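Local structure of nitroreductase (Bacteroides fragilis NCTC 9343, 3EK3) at residues Glu62-Ile67 / Cys89-Ala94. The protein binds flavin mononucleotide and is probably an oxidoreductase of the nitroreductase family that uses NAD or NADP. Sequence-based numbering, arbitrary orientation.
Sequences ELNERI and CCYYHA. With FMN (flavin mononucleotide), chain B.
N64, in the middle of helix 57-72, faces C89 with a CA-CA distance of 6.4 Å, where the loop 89-94 runs through a type I turn from C89 to Y92 and then a type I' turn from Y91 to A94. The Y92 N to C89 O and A94 N to Y91 O bonds close the two turns. One hydrogen bond links 62-67 to 89-94: C90 N donates to N64 OD1 at 3.0 Å. It is nearly straight at hydrogen (172°), yet the donor stands 41° out of the amide's carbonyl plane, so it is not aimed at a lone pair. With CG anti to the backbone N (chi1 -175°), the N64 amide extends off the helix and lies over the C89-C90 backbone; its ND2 passes 3.7 Å from C89 CA and donates to Y88 O. Both ends of this buried amide therefore bond to the loop backbone, OD1 to C90 and ND2 to Y88, which fixes its flip. Beside it, C90 SG touches I67 CD1 at 3.9 Å, while N64 CB meets Y91 at the ring edge, 3.9 Å from CE1. C89 SG serves the loop itself: it accepts a bond from H93 N, sits over the centre of the H93 ring, and lies over one face of the Y91 ring, toward its rim. Beyond the contact, C90 packs on I134 of strand 130-134 and on the FMN-binding Q136. Y92, shared by the two turns, does not touch 62-67; its OH donates to FMN O2 at 2.6 Å, its ring edge toward that oxygen. The contact thus joins helix 57-72 to the turn that presents Y92 to the flavin pyrimidine, part of the FMN pocket of this nitroreductase-family protein.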
loop_
_atom_site.group_PDB
_atom_site.type_symbol
_atom_site.label_atom_id
_atom_site.label_comp_id
_atom_site.label_asym_id
_atom_site.label_seq_id
_atom_site.Cartn_x
_atom_site.Cartn_y
_atom_site.Cartn_z
ATOM N N GLU A 62 -26.185 -3.479 -8.213
ATOM C CA GLU A 62 -26.226 -4.887 -8.581
ATOM C C GLU A 62 -25.041 -5.686 -8.001
ATOM O O GLU A 62 -25.204 -6.821 -7.538
ATOM C CB GLU A 62 -26.271 -5.041 -10.119
ATOM C CG GLU A 62 -27.592 -4.609 -10.736
ATOM C CD GLU A 62 -27.707 -4.909 -12.231
ATOM O OE1 GLU A 62 -26.667 -5.030 -12.917
ATOM O OE2 GLU A 62 -28.858 -5.112 -12.697
ATOM N N LEU A 63 -23.856 -5.106 -8.080
ATOM C CA LEU A 63 -22.648 -5.724 -7.537
ATOM C C LEU A 63 -22.776 -5.909 -6.021
ATOM O O LEU A 63 -22.484 -6.976 -5.479
ATOM C CB LEU A 63 -21.449 -4.854 -7.866
ATOM C CG LEU A 63 -20.104 -5.280 -7.293
ATOM C CD1 LEU A 63 -19.764 -6.681 -7.747
ATOM C CD2 LEU A 63 -18.979 -4.281 -7.709
ATOM N N ASN A 64 -23.273 -4.878 -5.348
ATOM C CA ASN A 64 -23.533 -4.974 -3.913
ATOM C C ASN A 64 -24.533 -6.083 -3.588
ATOM O O ASN A 64 -24.331 -6.826 -2.623
ATOM C CB ASN A 64 -23.959 -3.607 -3.358
ATOM C CG ASN A 64 -24.134 -3.616 -1.850
ATOM O OD1 ASN A 64 -23.150 -3.709 -1.109
ATOM N ND2 ASN A 64 -25.373 -3.545 -1.395
ATOM N N GLU A 65 -25.582 -6.258 -4.410
ATOM C CA GLU A 65 -26.507 -7.382 -4.221
ATOM C C GLU A 65 -25.823 -8.721 -4.327
ATOM O O GLU A 65 -26.144 -9.641 -3.581
ATOM C CB GLU A 65 -27.641 -7.349 -5.245
ATOM C CG GLU A 65 -28.719 -6.374 -4.916
ATOM C CD GLU A 65 -29.259 -6.557 -3.497
ATOM O OE1 GLU A 65 -29.754 -7.654 -3.155
ATOM O OE2 GLU A 65 -29.167 -5.594 -2.734
ATOM N N ARG A 66 -24.894 -8.861 -5.267
ATOM C CA ARG A 66 -24.151 -10.108 -5.451
ATOM C C ARG A 66 -23.243 -10.368 -4.249
ATOM O O ARG A 66 -23.124 -11.489 -3.769
ATOM C CB ARG A 66 -23.307 -10.052 -6.741
ATOM C CG ARG A 66 -24.098 -9.791 -8.038
ATOM C CD ARG A 66 -25.325 -10.681 -8.125
ATOM N NE ARG A 66 -26.033 -10.556 -9.402
ATOM C CZ ARG A 66 -26.881 -9.579 -9.735
ATOM N NH1 ARG A 66 -27.144 -8.566 -8.919
ATOM N NH2 ARG A 66 -27.474 -9.621 -10.919
ATOM N N ILE A 67 -22.604 -9.315 -3.762
ATOM C CA ILE A 67 -21.745 -9.417 -2.573
ATOM C C ILE A 67 -22.590 -9.830 -1.360
ATOM O O ILE A 67 -22.223 -10.754 -0.618
ATOM C CB ILE A 67 -21.029 -8.082 -2.352
ATOM C CG1 ILE A 67 -19.964 -7.900 -3.429
ATOM C CG2 ILE A 67 -20.373 -7.998 -0.937
ATOM C CD1 ILE A 67 -19.424 -6.462 -3.456
ATOM N N CYS A 89 -24.864 -1.422 2.315
ATOM C CA CYS A 89 -24.172 -1.061 1.084
ATOM C C CYS A 89 -22.696 -0.938 1.410
ATOM O O CYS A 89 -22.286 -0.022 2.119
ATOM C CB CYS A 89 -24.684 0.261 0.532
ATOM S SG CYS A 89 -23.901 0.735 -0.970
ATOM N N CYS A 90 -21.896 -1.877 0.911
ATOM C CA CYS A 90 -20.491 -1.925 1.261
ATOM C C CYS A 90 -19.738 -0.677 0.833
ATOM O O CYS A 90 -18.755 -0.328 1.473
ATOM C CB CYS A 90 -19.813 -3.188 0.723
ATOM S SG CYS A 90 -19.677 -3.314 -1.085
ATOM N N TYR A 91 -20.200 0.017 -0.204
ATOM C CA TYR A 91 -19.484 1.199 -0.703
ATOM C C TYR A 91 -20.140 2.513 -0.292
ATOM O O TYR A 91 -19.793 3.590 -0.784
ATOM C CB TYR A 91 -19.267 1.140 -2.242
ATOM C CG TYR A 91 -20.553 1.117 -3.013
ATOM C CD1 TYR A 91 -21.224 -0.064 -3.223
ATOM C CD2 TYR A 91 -21.145 2.272 -3.459
ATOM C CE1 TYR A 91 -22.424 -0.098 -3.861
ATOM C CE2 TYR A 91 -22.345 2.248 -4.108
ATOM C CZ TYR A 91 -22.992 1.051 -4.311
ATOM O OH TYR A 91 -24.228 0.975 -4.941
ATOM N N TYR A 92 -21.072 2.445 0.655
ATOM C CA TYR A 92 -21.653 3.642 1.259
ATOM C C TYR A 92 -22.323 4.610 0.278
ATOM O O TYR A 92 -22.365 5.794 0.530
ATOM C CB TYR A 92 -20.594 4.382 2.093
ATOM C CG TYR A 92 -19.897 3.463 3.070
ATOM C CD1 TYR A 92 -20.586 2.884 4.109
ATOM C CD2 TYR A 92 -18.557 3.186 2.940
ATOM C CE1 TYR A 92 -19.953 2.030 5.030
ATOM C CE2 TYR A 92 -17.904 2.335 3.826
ATOM C CZ TYR A 92 -18.607 1.752 4.865
ATOM O OH TYR A 92 -17.955 0.913 5.759
ATOM N N HIS A 93 -22.854 4.095 -0.824
ATOM C CA HIS A 93 -23.517 4.893 -1.840
ATOM C C HIS A 93 -22.626 5.963 -2.446
ATOM O O HIS A 93 -23.116 6.960 -3.006
ATOM C CB HIS A 93 -24.826 5.459 -1.289
ATOM C CG HIS A 93 -25.778 4.396 -0.859
ATOM N ND1 HIS A 93 -26.415 3.576 -1.763
ATOM C CD2 HIS A 93 -26.167 3.984 0.371
ATOM C CE1 HIS A 93 -27.176 2.718 -1.108
ATOM N NE2 HIS A 93 -27.043 2.944 0.186
ATOM N N ALA A 94 -21.308 5.732 -2.403
ATOM C CA ALA A 94 -20.373 6.524 -3.186
ATOM C C ALA A 94 -20.755 6.428 -4.682
ATOM O O ALA A 94 -21.217 5.391 -5.145
ATOM C CB ALA A 94 -18.934 6.043 -2.948
HETATM N N1 FMN B . -13.167 0.818 5.827
HETATM C C2 FMN B . -14.450 0.427 5.523
HETATM O O2 FMN B . -15.406 1.167 5.774
HETATM N N3 FMN B . -14.718 -0.807 4.970
HETATM C C4 FMN B . -13.702 -1.663 4.718
HETATM O O4 FMN B . -13.962 -2.659 4.023
HETATM C C4A FMN B . -12.390 -1.264 5.009
HETATM N N5 FMN B . -11.345 -2.110 4.740
HETATM C C5A FMN B . -10.037 -1.742 4.982
HETATM C C6 FMN B . -9.004 -2.622 4.657
HETATM C C7 FMN B . -7.672 -2.262 4.854
HETATM C C7M FMN B . -6.539 -3.131 4.311
HETATM C C8 FMN B . -7.387 -0.984 5.352
HETATM C C8M FMN B . -6.007 -0.409 5.135
HETATM C C9 FMN B . -8.427 -0.106 5.672
HETATM C C9A FMN B . -9.758 -0.467 5.488
HETATM N N10 FMN B . -10.825 0.387 5.815
HETATM C C10 FMN B . -12.116 0.006 5.534
HETATM C "C1'" FMN B . -10.573 1.774 6.355
HETATM C "C2'" FMN B . -10.096 1.701 7.810
HETATM O "O2'" FMN B . -11.184 1.400 8.665
HETATM C "C3'" FMN B . -9.539 3.066 8.178
HETATM O "O3'" FMN B . -8.345 3.256 7.452
HETATM C "C4'" FMN B . -9.202 3.184 9.678
HETATM O "O4'" FMN B . -10.391 3.159 10.456
HETATM C "C5'" FMN B . -8.437 4.474 9.964
HETATM O "O5'" FMN B . -9.240 5.603 9.647
HETATM P P FMN B . -8.758 6.740 8.598
HETATM O O1P FMN B . -7.398 7.167 8.990
HETATM O O2P FMN B . -9.834 7.841 8.559
HETATM O O3P FMN B . -8.595 6.097 7.243
#